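Local structure of phenylalanine--tRNA ligase beta subunit (Pyrococcus horikoshii, 2CXI) at residues Y106-L112 against G258-V264; D277-K281 against P326-D330; L114-L119 against R223-D227; K3-S7 against Q121-L125; F165-K171 against I216-F220. The protein forms, with the alpha subunit, the tetrameric synthetase that charges tRNA(Phe) with phenylalanine at the cost of ATP, this N-terminal beta-subunit fragment carrying the editing domain. One frame throughout, in Å; residues are numbered along the deposited sequence.

Contact 1 of 5, residues Y106-L112 against G258-V264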
# COMPACT_ATOMS: atom_id res chain seq x y z
N TYR A 106 6.35 15.44 -14.79
CA TYR A 106 6.22 15.92 -13.41
C TYR A 106 7.58 16.00 -12.72
O TYR A 106 8.51 15.24 -13.01
CB TYR A 106 5.28 14.97 -12.61
CG TYR A 106 3.96 14.82 -13.34
CD1 TYR A 106 2.91 15.71 -13.10
CD2 TYR A 106 3.80 13.85 -14.32
CE1 TYR A 106 1.72 15.63 -13.82
CE2 TYR A 106 2.63 13.76 -15.05
CZ TYR A 106 1.60 14.67 -14.80
OH TYR A 106 0.49 14.58 -15.56
N ALA A 107 7.65 16.88 -11.73
CA ALA A 107 8.81 16.96 -10.87
C ALA A 107 8.41 17.49 -9.50
O ALA A 107 7.38 18.16 -9.32
CB ALA A 107 9.92 17.82 -11.52
N ILE A 108 9.26 17.17 -8.52
CA ILE A 108 9.18 17.79 -7.22
C ILE A 108 10.47 18.55 -7.01
O ILE A 108 11.55 18.05 -7.29
CB ILE A 108 8.95 16.71 -6.12
CG1 ILE A 108 7.59 16.06 -6.31
CG2 ILE A 108 9.09 17.33 -4.67
CD1 ILE A 108 7.47 14.67 -5.63
N VAL A 109 10.36 19.75 -6.49
CA VAL A 109 11.56 20.51 -6.08
C VAL A 109 11.43 20.84 -4.58
O VAL A 109 10.47 21.51 -4.17
CB VAL A 109 11.74 21.78 -6.91
CG1 VAL A 109 13.05 22.52 -6.52
CG2 VAL A 109 11.78 21.47 -8.39
N GLU A 110 12.39 20.36 -3.76
CA GLU A 110 12.26 20.49 -2.28
C GLU A 110 13.18 21.56 -1.73
O GLU A 110 14.16 21.90 -2.37
CB GLU A 110 12.61 19.16 -1.58
CG GLU A 110 11.61 18.08 -1.92
CD GLU A 110 11.90 16.76 -1.23
OE1 GLU A 110 13.06 16.51 -0.92
OE2 GLU A 110 10.96 15.97 -1.03
N GLY A 111 12.87 22.07 -0.52
CA GLY A 111 13.82 22.88 0.28
C GLY A 111 13.91 24.32 -0.20
O GLY A 111 14.95 24.97 -0.05
N LEU A 112 12.82 24.81 -0.78
CA LEU A 112 12.82 26.17 -1.28
C LEU A 112 12.49 27.10 -0.12
O LEU A 112 11.73 26.75 0.78
CB LEU A 112 11.81 26.32 -2.41
CG LEU A 112 12.23 25.61 -3.73
CD1 LEU A 112 11.01 25.41 -4.62
CD2 LEU A 112 13.33 26.37 -4.49
N GLY A 258 18.37 27.10 -4.87
CA GLY A 258 18.71 26.14 -3.81
C GLY A 258 17.77 24.94 -3.76
O GLY A 258 17.95 24.05 -2.92
N GLY A 259 16.78 24.90 -4.67
CA GLY A 259 15.87 23.74 -4.75
C GLY A 259 16.56 22.42 -5.03
O GLY A 259 17.49 22.33 -5.85
N LYS A 260 16.10 21.36 -4.37
CA LYS A 260 16.64 20.00 -4.61
C LYS A 260 15.64 19.24 -5.49
O LYS A 260 14.49 19.08 -5.12
CB LYS A 260 16.95 19.30 -3.27
CG LYS A 260 18.01 20.14 -2.46
CD LYS A 260 18.32 19.56 -1.08
CE LYS A 260 19.37 20.44 -0.34
NZ LYS A 260 19.09 20.45 1.15
N ILE A 261 16.09 18.83 -6.68
CA ILE A 261 15.17 18.33 -7.71
C ILE A 261 14.97 16.83 -7.47
O ILE A 261 15.94 16.08 -7.30
CB ILE A 261 15.78 18.51 -9.11
CG1 ILE A 261 16.04 19.99 -9.38
CG2 ILE A 261 14.86 17.88 -10.19
CD1 ILE A 261 16.82 20.22 -10.71
N ARG A 262 13.72 16.41 -7.45
CA ARG A 262 13.37 15.02 -7.15
C ARG A 262 12.56 14.52 -8.31
O ARG A 262 11.63 15.21 -8.76
CB ARG A 262 12.54 14.97 -5.86
CG ARG A 262 13.28 15.48 -4.61
CD ARG A 262 14.56 14.69 -4.39
NE ARG A 262 15.37 15.10 -3.25
CZ ARG A 262 16.63 15.52 -3.33
NH1 ARG A 262 17.25 15.64 -4.52
NH2 ARG A 262 17.27 15.84 -2.22
N SER A 263 12.90 13.33 -8.82
CA SER A 263 12.20 12.78 -9.96
C SER A 263 10.95 12.04 -9.51
O SER A 263 10.84 11.62 -8.36
CB SER A 263 13.10 11.84 -10.77
OG SER A 263 13.46 10.71 -10.04
N VAL A 264 10.00 11.89 -10.43
CA VAL A 264 8.81 11.12 -10.14
C VAL A 264 8.68 10.05 -11.23
O VAL A 264 9.25 10.20 -12.34
CB VAL A 264 7.51 11.99 -9.90
CG1 VAL A 264 7.79 13.43 -9.40
CG2 VAL A 264 6.58 11.98 -11.05
O HOH W 1 17.21 23.79 -0.29
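Ile108 and Arg262, a hydrogen-bonded pair of antiparallel neighbours, lie in the middle of two strands, 103-110 and 260-267, of the mixed beta sheet of the B3/4 editing domain. Arg262 N gives Ile108 O a bond of 2.7 Å, nearly along the C=O axis, and Ile108 N returns one to Arg262 O. Two residues on, Glu110 and Lys260 form a second hydrogen-bonded pair, and between the two pairs Val109 faces Ile261 without such bonds.

The side chain of Arg262 can be followed outward. Its CB lies 3.5 Å from Ile108 O, with Ile108 CB behind. CG, 3.9 Å from Glu110 CD, is where the chain bends (chi2 -57°), which swings the guanidinium back along its own strand. CD comes within 4.2 Å of Glu110 OE1. NE then makes a long salt bridge of 3.6 Å to Glu110 OE1, the carboxylate and guanidinium planes standing 68° apart. One face of the guanidinium lies over Lys260 CB, and NH1 bonds to Ile261 O from above that carbonyl's plane.

On the other face of the sheet, Val109 and Ile261 pack against helix 240-255. That helix ends in a Schellman motif with Gly258 as its C-prime residue. Just beyond it, Val109 CG1 sits 3.5 Å from Gly259 CA, where a side chain would clash. A water lies 2.6 Å from Gly111 O and 2.7 Å from Gly258 O, between the strand ends.

Contact 2 of 5, residues D277-K281 against P326-D330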
# COMPACT_ATOMS: atom_id res chain seq x y z
N ASP A 277 14.37 14.27 -16.63
CA ASP A 277 15.63 13.65 -17.04
C ASP A 277 16.58 14.75 -17.42
O ASP A 277 16.42 15.36 -18.48
CB ASP A 277 15.36 12.77 -18.24
CG ASP A 277 16.62 12.06 -18.77
OD1 ASP A 277 17.76 12.29 -18.28
OD2 ASP A 277 16.52 11.27 -19.71
N LEU A 278 17.59 15.01 -16.59
CA LEU A 278 18.51 16.11 -16.85
C LEU A 278 19.87 15.61 -17.35
O LEU A 278 20.86 16.32 -17.23
CB LEU A 278 18.66 16.95 -15.60
CG LEU A 278 17.38 17.69 -15.16
CD1 LEU A 278 17.74 18.47 -13.91
CD2 LEU A 278 16.84 18.67 -16.22
N THR A 279 19.91 14.40 -17.91
CA THR A 279 21.11 13.90 -18.57
C THR A 279 21.60 14.92 -19.62
O THR A 279 20.83 15.31 -20.51
CB THR A 279 20.76 12.60 -19.30
OG1 THR A 279 20.35 11.62 -18.35
CG2 THR A 279 22.00 11.98 -19.99
N PRO A 280 22.87 15.34 -19.54
CA PRO A 280 23.38 16.32 -20.50
C PRO A 280 23.14 15.86 -21.92
O PRO A 280 23.14 14.65 -22.19
CB PRO A 280 24.87 16.45 -20.13
CG PRO A 280 24.93 16.00 -18.70
CD PRO A 280 23.89 14.94 -18.56
N LYS A 281 22.85 16.79 -22.82
CA LYS A 281 22.75 16.45 -24.22
C LYS A 281 24.13 16.52 -24.91
O LYS A 281 25.08 17.13 -24.40
CB LYS A 281 21.72 17.29 -24.92
CG LYS A 281 20.31 17.07 -24.36
CD LYS A 281 19.40 18.19 -24.84
CE LYS A 281 17.95 17.95 -24.47
NZ LYS A 281 17.09 18.75 -25.40
N PRO A 326 23.53 21.58 -21.38
CA PRO A 326 22.45 21.39 -20.39
C PRO A 326 21.16 20.87 -21.04
O PRO A 326 20.84 21.24 -22.17
CB PRO A 326 22.20 22.80 -19.86
CG PRO A 326 23.48 23.55 -20.15
CD PRO A 326 24.02 22.98 -21.42
N ALA A 327 20.44 20.00 -20.32
CA ALA A 327 19.18 19.41 -20.82
C ALA A 327 18.05 20.45 -20.89
O ALA A 327 16.99 20.15 -21.44
CB ALA A 327 18.73 18.25 -19.89
N PHE A 328 18.28 21.64 -20.33
CA PHE A 328 17.30 22.77 -20.46
C PHE A 328 17.35 23.50 -21.84
O PHE A 328 16.54 24.41 -22.10
CB PHE A 328 17.37 23.75 -19.25
CG PHE A 328 18.70 24.46 -19.07
CD1 PHE A 328 19.45 24.25 -17.92
CD2 PHE A 328 19.18 25.38 -20.02
CE1 PHE A 328 20.67 24.88 -17.72
CE2 PHE A 328 20.39 26.06 -19.83
CZ PHE A 328 21.16 25.80 -18.68
N ARG A 329 18.28 23.08 -22.72
CA ARG A 329 18.38 23.60 -24.09
C ARG A 329 17.91 22.55 -25.10
O ARG A 329 18.20 21.36 -24.95
CB ARG A 329 19.83 23.97 -24.45
CG ARG A 329 20.43 25.18 -23.71
CD ARG A 329 21.77 25.55 -24.27
NE ARG A 329 21.74 26.02 -25.67
CZ ARG A 329 22.81 26.56 -26.27
NH1 ARG A 329 23.96 26.66 -25.59
NH2 ARG A 329 22.75 26.99 -27.53
N ASP A 330 17.17 22.99 -26.10
CA ASP A 330 16.86 22.11 -27.21
C ASP A 330 16.98 22.85 -28.55
O ASP A 330 16.44 22.40 -29.57
CB ASP A 330 15.48 21.41 -27.02
CG ASP A 330 14.29 22.31 -27.38
OD1 ASP A 330 14.48 23.56 -27.54
OD2 ASP A 330 13.11 21.85 -27.50
O HOH W 2 21.48 18.92 -17.82
O HOH W 3 15.12 18.27 -23.05
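Lys281 NZ gives a hydrogen bond of 2.9 Å to Arg329 O, coming in tilted 21° from the carbonyl plane. The ammonium also has a weak bond to a water that donates to Ala327 O, so one carbonyl is held directly and the other is linked only loosely, through solvent. The lysine chain is extended beyond CG, and its length runs beside the loop: CD lies 3.4 Å from Arg329 O, and CE is 3.9 Å from Ala327 O. At the far end NZ touches Asp330 CB, the two side chains running alongside in a common direction. The Asp330 carboxylate is not in contact with the ammonium: OD2 is 5.5 Å from Lys281 NZ, and Glu241 also lies close to it.

The two loops belong to the B5 region of the beta subunit. Residues 277-281 lead from strand 272-275 into strand 281-286. The loop 326-330 joins strand 320-325 to helix 335-346 through a type I turn, Pro326 to Arg329, closed by Arg329 N to Pro326 O.

Ala327 fills the space between the loops. Its CB meets Leu278 CA and Thr279 O, each at 3.7 Å, with Leu278 CD2 a little farther off, and a second water links Leu278 O to Ala327 N. Across from it, Asp277 folds an Asx turn: OD1 accepts from Thr279 N on its anti side and from Thr279 OG1, at 2.7 Å, through its syn lone pair. The Arg329 guanidinium turns to the other side of its loop and forms salt bridges with Asp331 and Asp341, both predicted magnesium ligands shared with the alpha subunit.

Contact 3 of 5, residues L114-L119 against R223-D227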
# COMPACT_ATOMS: atom_id res chain seq x y z
N LEU A 114 10.76 30.63 -0.41
CA LEU A 114 10.22 31.55 -1.40
C LEU A 114 9.99 32.93 -0.81
O LEU A 114 9.97 33.10 0.41
CB LEU A 114 8.92 31.00 -2.04
CG LEU A 114 9.06 29.60 -2.62
CD1 LEU A 114 7.67 29.20 -3.14
CD2 LEU A 114 10.14 29.64 -3.74
N ASP A 115 9.87 33.92 -1.68
CA ASP A 115 9.48 35.28 -1.29
C ASP A 115 8.80 35.92 -2.46
O ASP A 115 8.56 35.25 -3.50
CB ASP A 115 10.68 36.12 -0.81
CG ASP A 115 11.91 36.05 -1.76
OD1 ASP A 115 11.76 36.19 -3.00
OD2 ASP A 115 13.07 35.88 -1.34
N GLU A 116 8.46 37.21 -2.34
CA GLU A 116 7.72 37.88 -3.40
C GLU A 116 8.45 37.77 -4.75
O GLU A 116 7.82 37.51 -5.75
CB GLU A 116 7.47 39.37 -3.08
CG GLU A 116 6.29 39.61 -2.13
CD GLU A 116 6.15 41.08 -1.70
OE1 GLU A 116 6.65 41.98 -2.46
OE2 GLU A 116 5.53 41.34 -0.62
N ASP A 117 9.75 38.04 -4.76
CA ASP A 117 10.53 38.00 -6.01
C ASP A 117 10.59 36.60 -6.63
O ASP A 117 10.36 36.44 -7.83
CB ASP A 117 11.93 38.51 -5.77
CG ASP A 117 12.02 40.06 -5.79
OD1 ASP A 117 10.99 40.75 -6.00
OD2 ASP A 117 13.09 40.66 -5.60
N SER A 118 10.97 35.60 -5.84
CA SER A 118 11.07 34.22 -6.39
C SER A 118 9.72 33.66 -6.81
O SER A 118 9.59 33.02 -7.86
CB SER A 118 11.81 33.27 -5.46
OG SER A 118 11.27 33.22 -4.17
N LEU A 119 8.67 33.93 -6.03
CA LEU A 119 7.33 33.46 -6.42
C LEU A 119 6.82 34.13 -7.70
O LEU A 119 6.21 33.50 -8.58
CB LEU A 119 6.34 33.71 -5.27
CG LEU A 119 4.94 33.14 -5.41
CD1 LEU A 119 5.03 31.60 -5.73
CD2 LEU A 119 4.18 33.47 -4.06
N ARG A 223 -2.38 25.07 -3.15
CA ARG A 223 -1.96 26.47 -3.44
C ARG A 223 -0.54 26.79 -3.00
O ARG A 223 -0.12 26.44 -1.90
CB ARG A 223 -2.96 27.45 -2.81
CG ARG A 223 -4.33 27.31 -3.45
CD ARG A 223 -4.46 27.99 -4.82
NE ARG A 223 -4.11 29.42 -4.81
CZ ARG A 223 -4.90 30.39 -4.37
NH1 ARG A 223 -6.09 30.11 -3.88
NH2 ARG A 223 -4.50 31.65 -4.44
N VAL A 224 0.23 27.40 -3.90
CA VAL A 224 1.58 27.85 -3.61
C VAL A 224 1.56 29.26 -2.99
O VAL A 224 0.94 30.18 -3.52
CB VAL A 224 2.48 27.90 -4.89
CG1 VAL A 224 3.91 28.31 -4.54
CG2 VAL A 224 2.49 26.55 -5.63
N THR A 225 2.25 29.41 -1.87
CA THR A 225 2.39 30.73 -1.23
C THR A 225 3.88 30.96 -0.98
O THR A 225 4.70 30.08 -1.26
CB THR A 225 1.61 30.80 0.13
OG1 THR A 225 2.26 29.98 1.09
CG2 THR A 225 0.15 30.23 0.03
N THR A 226 4.26 32.12 -0.42
CA THR A 226 5.66 32.28 0.00
C THR A 226 6.05 31.35 1.17
O THR A 226 7.24 31.23 1.47
CB THR A 226 5.99 33.76 0.39
OG1 THR A 226 5.09 34.15 1.42
CG2 THR A 226 5.67 34.71 -0.78
N ASP A 227 5.08 30.70 1.84
CA ASP A 227 5.39 29.67 2.86
C ASP A 227 5.67 28.29 2.28
O ASP A 227 6.17 27.38 2.97
CB ASP A 227 4.27 29.56 3.88
CG ASP A 227 4.15 30.81 4.74
OD1 ASP A 227 5.19 31.40 5.10
OD2 ASP A 227 3.05 31.31 5.06
O HOH W 4 9.02 29.38 1.34
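Leu119 and Val224 make the close part of this contact, the two side chains overlapping head to tail with Leu119 CD1 3.7 Å from Val224 CG1. The same methyl of Val224 also meets Leu114 CD1, whose side chain crosses it at about a right angle, so both leucines close on CG1 from one side. With CG anti to the backbone N (chi1 -173°), Leu119 sends its two methyls to different partners: CD1 goes to the valine, while CD2 reaches Thr226 CG2 at 3.8 Å. Leu114 CD1 in turn comes down on Thr225 O at 3.6 Å.

The Thr226 side faces solvent and is joined more by water than by direct polar contact. Thr226 CG2 lies against the backbone of Asp115, 3.8 Å from Asp115 C. No direct hydrogen bond joins the segments; Leu114 O and Thr226 O, two acceptors, stand 3.5 Å apart, and a water makes the polar link, accepting from Leu114 N and donating to Thr226 O at 2.6 Å.

Each segment also has its own local hydrogen bonds. A capping box starts helix 116-133: Asp115 OD1 receives Ser118 N nearly straight, 176° at the hydrogen, and Ser118 OG accepts from Asp115 N. The other oxygen of Asp115, OD2, forms a salt bridge with Arg13. In the loop before strand 231-237, Thr225 OG1 accepts from Asp227 N in an ST turn. The loop is therefore attached to Leu114 and the start of the helix by methyl contacts and one water, chemistry that fixes direction less strictly than direct hydrogen bonds and would probably tolerate small shifts of the loop.

Contact 4 of 5, residues K3-S7 against Q121-L125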
# COMPACT_ATOMS: atom_id res chain seq x y z
N LYS A 3 9.47 39.60 -23.62
CA LYS A 3 9.82 40.53 -22.56
C LYS A 3 9.35 40.03 -21.18
O LYS A 3 8.33 39.33 -21.07
CB LYS A 3 9.20 41.91 -22.83
CG LYS A 3 9.83 42.61 -24.06
CD LYS A 3 9.23 44.00 -24.30
CE LYS A 3 9.66 44.52 -25.66
NZ LYS A 3 9.10 45.89 -25.93
N PHE A 4 10.10 40.38 -20.14
CA PHE A 4 9.71 39.97 -18.79
C PHE A 4 10.36 40.87 -17.78
O PHE A 4 11.42 41.40 -18.02
CB PHE A 4 10.10 38.50 -18.50
CG PHE A 4 11.57 38.20 -18.71
CD1 PHE A 4 12.08 38.04 -19.99
CD2 PHE A 4 12.42 38.06 -17.64
CE1 PHE A 4 13.45 37.76 -20.20
CE2 PHE A 4 13.76 37.74 -17.82
CZ PHE A 4 14.27 37.60 -19.09
N ASP A 5 9.69 41.03 -16.64
CA ASP A 5 10.17 41.87 -15.59
C ASP A 5 10.97 41.09 -14.56
O ASP A 5 10.70 39.91 -14.29
CB ASP A 5 8.99 42.50 -14.88
CG ASP A 5 8.18 43.40 -15.78
OD1 ASP A 5 8.66 43.87 -16.85
OD2 ASP A 5 7.04 43.74 -15.44
N VAL A 6 11.97 41.76 -14.00
CA VAL A 6 12.82 41.19 -12.97
C VAL A 6 13.22 42.25 -11.95
O VAL A 6 13.26 43.48 -12.24
CB VAL A 6 14.11 40.54 -13.54
CG1 VAL A 6 13.80 39.30 -14.44
CG2 VAL A 6 14.95 41.55 -14.33
N SER A 7 13.55 41.77 -10.75
CA SER A 7 14.05 42.64 -9.73
C SER A 7 15.56 42.69 -9.72
O SER A 7 16.22 41.65 -9.78
CB SER A 7 13.44 42.26 -8.36
OG SER A 7 14.32 42.50 -7.31
N GLN A 121 8.75 35.43 -10.13
CA GLN A 121 9.53 34.90 -11.24
C GLN A 121 9.03 33.50 -11.74
O GLN A 121 8.92 33.22 -12.95
CB GLN A 121 11.01 34.81 -10.85
CG GLN A 121 11.74 36.14 -10.85
CD GLN A 121 11.60 36.84 -12.21
OE1 GLN A 121 12.03 36.30 -13.23
NE2 GLN A 121 10.90 37.97 -12.22
N MSE A 122 8.76 32.63 -10.78
CA MSE A 122 8.27 31.28 -11.09
C MSE A 122 6.95 31.37 -11.84
O MSE A 122 6.78 30.73 -12.88
CB MSE A 122 8.16 30.48 -9.79
CG MSE A 122 7.80 28.99 -9.91
SE MSE A 122 7.47 28.20 -8.07
CE MSE A 122 8.44 29.59 -7.13
N ILE A 123 6.02 32.21 -11.37
CA ILE A 123 4.75 32.47 -12.07
C ILE A 123 4.88 33.11 -13.46
O ILE A 123 4.21 32.70 -14.42
CB ILE A 123 3.77 33.31 -11.16
CG1 ILE A 123 3.40 32.52 -9.89
CG2 ILE A 123 2.53 33.77 -11.95
CD1 ILE A 123 2.40 33.24 -8.91
N GLN A 124 5.72 34.13 -13.58
CA GLN A 124 5.94 34.78 -14.87
C GLN A 124 6.57 33.77 -15.87
O GLN A 124 6.19 33.73 -17.05
CB GLN A 124 6.88 35.95 -14.70
CG GLN A 124 7.16 36.69 -15.96
CD GLN A 124 7.98 37.95 -15.71
OE1 GLN A 124 7.56 39.05 -16.08
NE2 GLN A 124 9.16 37.78 -15.13
N LEU A 125 7.50 32.96 -15.39
CA LEU A 125 8.16 31.94 -16.23
C LEU A 125 7.16 30.90 -16.73
O LEU A 125 7.11 30.53 -17.93
CB LEU A 125 9.37 31.31 -15.52
CG LEU A 125 10.16 30.27 -16.34
CD1 LEU A 125 10.72 30.89 -17.62
CD2 LEU A 125 11.27 29.69 -15.47
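Asp5 O is gripped by two glutamine amides: Gln124 NE2 at 2.8 Å, in the carbonyl plane and on a lone pair, and Gln121 NE2 at the same distance, tilted 16° from that plane. Gln124 also accepts, its OE1 taking Asp5 N at 3.0 Å, so one side-chain amide serves both the N-H and the C=O of Asp5. Its chain, fully stretched from chi1 (-179°) onward, carries the amide straight from the helix to the strand.

Strand 3-7 is an outermost strand of a three-stranded antiparallel sheet and pairs with strand 44-51; toward helix 116-133 the Gln124 amide bonds its N-H and C=O in a manner resembling a neighbouring strand. The axes of 3-7 and 121-125 run antiparallel and approach to 9.5 Å.

Gln124 CD sits 3.5 Å from Phe4 CB, and NE2 lies at the edge of the phenylalanine ring, the two planes perpendicular. A leucine in place of Gln124 would probably leave Asp5 N without this acceptor and Asp5 O with one donor fewer. Gln121 bends at chi2 (-54°), bringing its amide to Val6 CG1, which OE1 approaches to 3.7 Å; OE1 itself accepts from Ala62 N. The Asp5 carboxylate pairs with Lys48.

Contact 5 of 5, residues F165-K171 against I216-F220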
# COMPACT_ATOMS: atom_id res chain seq x y z
N PHE A 165 -15.18 20.87 -9.06
CA PHE A 165 -14.21 21.42 -8.10
C PHE A 165 -14.36 22.95 -8.14
O PHE A 165 -14.99 23.47 -9.05
CB PHE A 165 -12.76 20.95 -8.40
CG PHE A 165 -12.09 21.65 -9.60
CD1 PHE A 165 -12.35 21.23 -10.92
CD2 PHE A 165 -11.11 22.64 -9.38
CE1 PHE A 165 -11.70 21.84 -12.03
CE2 PHE A 165 -10.48 23.29 -10.46
CZ PHE A 165 -10.76 22.87 -11.81
N ALA A 166 -13.77 23.64 -7.17
CA ALA A 166 -13.82 25.09 -7.08
C ALA A 166 -12.59 25.62 -7.78
O ALA A 166 -11.46 25.43 -7.27
CB ALA A 166 -13.82 25.56 -5.61
N PRO A 167 -12.77 26.27 -8.94
CA PRO A 167 -11.61 26.81 -9.67
C PRO A 167 -11.09 28.06 -8.95
O PRO A 167 -11.81 28.67 -8.15
CB PRO A 167 -12.17 27.11 -11.07
CG PRO A 167 -13.66 27.47 -10.80
CD PRO A 167 -14.06 26.58 -9.61
N LEU A 168 -9.82 28.39 -9.20
CA LEU A 168 -9.16 29.55 -8.64
C LEU A 168 -10.03 30.81 -8.79
O LEU A 168 -10.46 31.15 -9.90
CB LEU A 168 -7.83 29.79 -9.35
CG LEU A 168 -7.02 31.00 -8.85
CD1 LEU A 168 -6.26 30.64 -7.61
CD2 LEU A 168 -6.07 31.49 -9.93
N GLY A 169 -10.21 31.48 -7.66
CA GLY A 169 -10.99 32.71 -7.56
C GLY A 169 -12.45 32.49 -7.18
O GLY A 169 -13.19 33.46 -7.07
N TYR A 170 -12.86 31.23 -6.98
CA TYR A 170 -14.26 30.88 -6.65
C TYR A 170 -14.31 29.97 -5.42
O TYR A 170 -13.50 29.03 -5.31
CB TYR A 170 -14.95 30.17 -7.82
CG TYR A 170 -15.20 31.03 -9.04
CD1 TYR A 170 -16.51 31.40 -9.41
CD2 TYR A 170 -14.14 31.49 -9.82
CE1 TYR A 170 -16.74 32.19 -10.56
CE2 TYR A 170 -14.34 32.28 -10.94
CZ TYR A 170 -15.64 32.63 -11.30
OH TYR A 170 -15.83 33.42 -12.42
N LYS A 171 -15.23 30.23 -4.48
CA LYS A 171 -15.24 29.48 -3.20
C LYS A 171 -16.10 28.23 -3.22
O LYS A 171 -16.06 27.44 -2.28
CB LYS A 171 -15.69 30.36 -2.01
CG LYS A 171 -14.82 31.56 -1.74
CD LYS A 171 -13.51 31.12 -1.13
CE LYS A 171 -12.34 32.05 -1.52
NZ LYS A 171 -11.03 31.47 -1.04
N ILE A 216 -7.29 25.86 -15.74
CA ILE A 216 -7.20 26.58 -14.47
C ILE A 216 -6.86 25.62 -13.34
O ILE A 216 -7.27 24.45 -13.37
CB ILE A 216 -8.58 27.30 -14.16
CG1 ILE A 216 -8.46 28.34 -13.03
CG2 ILE A 216 -9.73 26.27 -13.98
CD1 ILE A 216 -7.61 29.54 -13.44
N ASN A 217 -6.15 26.14 -12.35
CA ASN A 217 -5.89 25.45 -11.10
C ASN A 217 -7.06 25.59 -10.10
O ASN A 217 -7.97 26.43 -10.28
CB ASN A 217 -4.53 25.91 -10.48
CG ASN A 217 -4.42 27.42 -10.29
OD1 ASN A 217 -5.00 28.22 -11.06
ND2 ASN A 217 -3.63 27.84 -9.31
N SER A 218 -7.02 24.80 -9.04
CA SER A 218 -8.06 24.89 -8.05
C SER A 218 -7.83 26.04 -7.04
O SER A 218 -6.68 26.50 -6.80
CB SER A 218 -8.21 23.58 -7.32
OG SER A 218 -7.14 23.46 -6.43
N GLU A 219 -8.93 26.50 -6.46
CA GLU A 219 -8.90 27.50 -5.38
C GLU A 219 -8.28 26.95 -4.06
O GLU A 219 -7.54 27.65 -3.36
CB GLU A 219 -10.33 28.01 -5.11
CG GLU A 219 -10.43 29.00 -3.95
CD GLU A 219 -9.76 30.35 -4.21
OE1 GLU A 219 -9.30 30.69 -5.32
OE2 GLU A 219 -9.70 31.13 -3.26
N PHE A 220 -8.57 25.70 -3.74
CA PHE A 220 -8.24 25.18 -2.41
C PHE A 220 -7.21 24.07 -2.33
O PHE A 220 -6.68 23.80 -1.24
CB PHE A 220 -9.50 24.65 -1.75
CG PHE A 220 -10.56 25.71 -1.54
CD1 PHE A 220 -10.41 26.66 -0.53
CD2 PHE A 220 -11.70 25.75 -2.36
CE1 PHE A 220 -11.39 27.66 -0.33
CE2 PHE A 220 -12.69 26.75 -2.16
CZ PHE A 220 -12.53 27.69 -1.14
O HOH W 5 -10.78 23.89 -4.98
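Glu219 starts out trans about its first side-chain bond (chi1 176°) and then bends at chi2 (69°), which curls the carboxylate over the turn 167-170, where Gly169 N and Lys171 NZ meet it. Each oxygen has its own donor: OE1 takes Gly169 N at 2.6 Å from above the carboxylate plane, while OE2 takes Lys171 NZ at 2.6 Å, on the anti side, in a salt bridge. An alanine in place of Glu219 is likely to leave the Gly169 amide and the Lys171 ammonium without this acceptor, and the type II turn less firmly tied.

The backbones add Glu219 N to Ala166 O and Leu168 N to Asn217 O, both 2.9 Å, around a single bridge between Pro167 and Ser218. A water joins Ala166 O to Phe220 N. The Phe220 ring has Glu219 CG over the centre of one face; at its edge come Ala166 CB and Lys171 O, and Lys171 CD touches Phe220 CZ at 3.6 Å.

Ile216 CG2 packs on Pro167 CB, and Phe165 CD2 on Ser218 CB. This loop pairing lies at the far end of the B3/4 domain's mixed sheet: Phe165, Pro167 and Ile216 pack against Ile179 of helix 176-182, and Phe165 also touches strand 209-212.

Overall arrangement
Contact 1 lies in the mixed sheet of the B3/4 domain, and contact 5 reaches the same sheet from its far end, the centres 25 Å apart. Contact 3 adjoins both, its centre 15 Å from that of contact 1 and 18 Å from that of contact 5: Arg223 packs on Ser218 and Leu168, and a single residue separates 106-112 from 114-119. Contacts 3 and 4 share helix 116-133, where Asp117 OD2 probably hydrogen-bonds Ser7 OG at 2.8 Å. Contact 2 touches contact 1 through Leu278 CD1 on Ile261 CD1. It alone adjoins the predicted magnesium ligands, the side chain of Arg329 lying about 3 Å from those of Asp331 and Asp341, nearest atoms.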